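PlzA (Borrelia burgdorferi, PDB 7MIE) binds the second messenger c-di-GMP through its PilZ domain and probably acts as a signalling receptor for it. Local coordinates at residues L183-D188 with F231-I236. Sequence-based numbering, arbitrary orientation.
Sequences LKIDSD and FSFEFI
Ile185 meets two phenylalanines with a single methyl group. Its CG2 lies 3.7 Å from Phe233 CE2 and 4.1 Å from Phe233 CD2, approaching the CD2-CE2 bond of that ring obliquely while the two side chains cross at about a right angle. The same CG2 stands 4.2 Å from Phe235 CD1, again at an oblique angle, and both rings lie on the same side of the methyl. Rotation about the first bond explains why this branch does the touching: with chi1 at 69°, CG1 lies between the backbone N and carbonyl carbon of Ile185, and CG2 is anti to that carbonyl carbon.

In the fold, the contact joins the loop between helix 177-182 and strand 189-193 to the end of strand 228-233 and the loop that follows it; that strand pairs with strands 189-193 and 240-250 in the antiparallel sheet of the c-di-GMP-binding PilZ domain. A bound c-di-GMP is about 11 Å from the Phe233 side chain, so this ring does not touch the ligand. Helix 273-283 adds a further layer, with Leu278 against both Lys184 and Ile185.

A polar approach accompanies the apolar one. Lys184 O points at the edge of the Phe235 ring, in its plane, 3.0 Å from CE1 and 3.6 Å from CD1; such an in-plane approach is consistent with a weak attraction between the oxygen and the ring's C-H edge. One face of the ring is covered by Ile236 CG1, 3.9 Å above the plane and over the centre, although Ile236 is poorly ordered.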
loop_
_atom_site.group_PDB
_atom_site.type_symbol
_atom_site.label_atom_id
_atom_site.label_comp_id
_atom_site.label_asym_id
_atom_site.label_seq_id
_atom_site.Cartn_x
_atom_site.Cartn_y
_atom_site.Cartn_z
ATOM N N LEU A 183 13.287 7.591 -1.506
ATOM C CA LEU A 183 12.201 8.162 -0.708
ATOM C C LEU A 183 12.074 9.658 -0.968
ATOM O O LEU A 183 13.075 10.337 -1.178
ATOM C CB LEU A 183 12.568 7.991 0.756
ATOM C CG LEU A 183 12.243 6.632 1.355
ATOM C CD1 LEU A 183 12.964 6.532 2.689
ATOM C CD2 LEU A 183 10.721 6.446 1.515
ATOM N N LYS A 184 10.847 10.170 -0.918
ATOM C CA LYS A 184 10.641 11.590 -1.189
ATOM C C LYS A 184 10.741 12.363 0.120
ATOM O O LYS A 184 9.918 13.244 0.375
ATOM C CB LYS A 184 9.277 11.848 -1.837
ATOM C CG LYS A 184 8.989 11.125 -3.144
ATOM C CD LYS A 184 9.788 11.625 -4.339
ATOM C CE LYS A 184 9.970 10.581 -5.422
ATOM N NZ LYS A 184 11.319 10.670 -6.038
ATOM N N ILE A 185 11.715 11.993 0.963
ATOM C CA ILE A 185 12.119 12.790 2.115
ATOM C C ILE A 185 13.583 13.167 1.919
ATOM O O ILE A 185 14.282 12.500 1.184
ATOM C CB ILE A 185 11.915 12.065 3.465
ATOM C CG1 ILE A 185 12.876 10.891 3.649
ATOM C CG2 ILE A 185 10.458 11.640 3.654
ATOM C CD1 ILE A 185 12.905 10.361 5.074
ATOM N N ASP A 186 14.031 14.222 2.609
ATOM C CA ASP A 186 15.275 14.901 2.275
ATOM C C ASP A 186 16.443 14.295 3.038
ATOM O O ASP A 186 17.576 14.248 2.546
ATOM C CB ASP A 186 15.176 16.392 2.618
ATOM C CG ASP A 186 14.396 17.186 1.588
ATOM O OD1 ASP A 186 14.292 16.716 0.435
ATOM O OD2 ASP A 186 13.909 18.271 1.943
ATOM N N SER A 187 16.169 13.910 4.280
ATOM C CA SER A 187 17.191 13.410 5.171
ATOM C C SER A 187 16.535 12.498 6.193
ATOM O O SER A 187 15.312 12.340 6.191
ATOM C CB SER A 187 17.900 14.551 5.888
ATOM O OG SER A 187 17.160 14.929 7.040
ATOM N N ASP A 188 17.398 11.941 7.048
ATOM C CA ASP A 188 17.057 11.062 8.148
ATOM C C ASP A 188 16.639 11.831 9.399
ATOM O O ASP A 188 16.392 11.218 10.437
ATOM C CB ASP A 188 18.212 10.096 8.410
ATOM C CG ASP A 188 19.480 10.706 8.992
ATOM O OD1 ASP A 188 19.600 11.956 9.028
ATOM O OD2 ASP A 188 20.328 9.923 9.417
ATOM N N PHE A 231 5.410 11.342 16.024
ATOM C CA PHE A 231 6.600 11.280 15.189
ATOM C C PHE A 231 6.392 12.236 14.032
ATOM O O PHE A 231 5.338 12.240 13.412
ATOM C CB PHE A 231 6.772 9.836 14.691
ATOM C CG PHE A 231 7.759 9.593 13.573
ATOM C CD1 PHE A 231 9.117 9.770 13.785
ATOM C CD2 PHE A 231 7.334 9.120 12.333
ATOM C CE1 PHE A 231 10.030 9.481 12.775
ATOM C CE2 PHE A 231 8.249 8.827 11.324
ATOM C CZ PHE A 231 9.591 9.020 11.551
ATOM N N SER A 232 7.409 13.053 13.746
ATOM C CA SER A 232 7.248 14.008 12.673
ATOM C C SER A 232 8.566 14.247 11.955
ATOM O O SER A 232 9.664 14.033 12.499
ATOM C CB SER A 232 6.641 15.315 13.203
ATOM O OG SER A 232 7.596 16.008 13.986
ATOM N N PHE A 233 8.425 14.673 10.704
ATOM C CA PHE A 233 9.576 15.102 9.929
ATOM C C PHE A 233 9.142 16.117 8.878
ATOM O O PHE A 233 7.990 16.146 8.457
ATOM C CB PHE A 233 10.229 13.908 9.229
ATOM C CG PHE A 233 9.261 12.994 8.512
ATOM C CD1 PHE A 233 8.659 11.930 9.179
ATOM C CD2 PHE A 233 8.996 13.155 7.157
ATOM C CE1 PHE A 233 7.796 11.070 8.504
ATOM C CE2 PHE A 233 8.140 12.290 6.485
ATOM C CZ PHE A 233 7.542 11.244 7.157
ATOM N N GLU A 234 10.108 16.914 8.413
ATOM C CA GLU A 234 9.812 17.958 7.445
ATOM C C GLU A 234 9.398 17.281 6.152
ATOM O O GLU A 234 9.985 16.275 5.755
ATOM C CB GLU A 234 11.038 18.842 7.210
ATOM C CG GLU A 234 11.460 19.628 8.439
ATOM C CD GLU A 234 11.075 21.101 8.481
ATOM O OE1 GLU A 234 11.776 21.866 9.176
ATOM O OE2 GLU A 234 10.061 21.481 7.850
ATOM N N PHE A 235 8.350 17.824 5.544
ATOM C CA PHE A 235 7.807 17.275 4.318
ATOM C C PHE A 235 7.000 18.370 3.634
ATOM O O PHE A 235 6.315 19.140 4.311
ATOM C CB PHE A 235 6.954 16.041 4.624
ATOM C CG PHE A 235 6.579 15.209 3.421
ATOM C CD1 PHE A 235 7.546 14.548 2.678
ATOM C CD2 PHE A 235 5.252 15.093 3.030
ATOM C CE1 PHE A 235 7.192 13.794 1.570
ATOM C CE2 PHE A 235 4.900 14.322 1.932
ATOM C CZ PHE A 235 5.872 13.673 1.204
ATOM N N ILE A 236 7.116 18.409 2.301
ATOM C CA ILE A 236 6.504 19.391 1.416
ATOM C C ILE A 236 6.062 20.638 2.198
ATOM O O ILE A 236 4.867 20.704 2.563
ATOM C CB ILE A 236 5.388 18.753 0.557
ATOM C CG1 ILE A 236 5.887 17.496 -0.163
ATOM C CG2 ILE A 236 4.807 19.761 -0.428
ATOM C CD1 ILE A 236 7.245 17.647 -0.840
#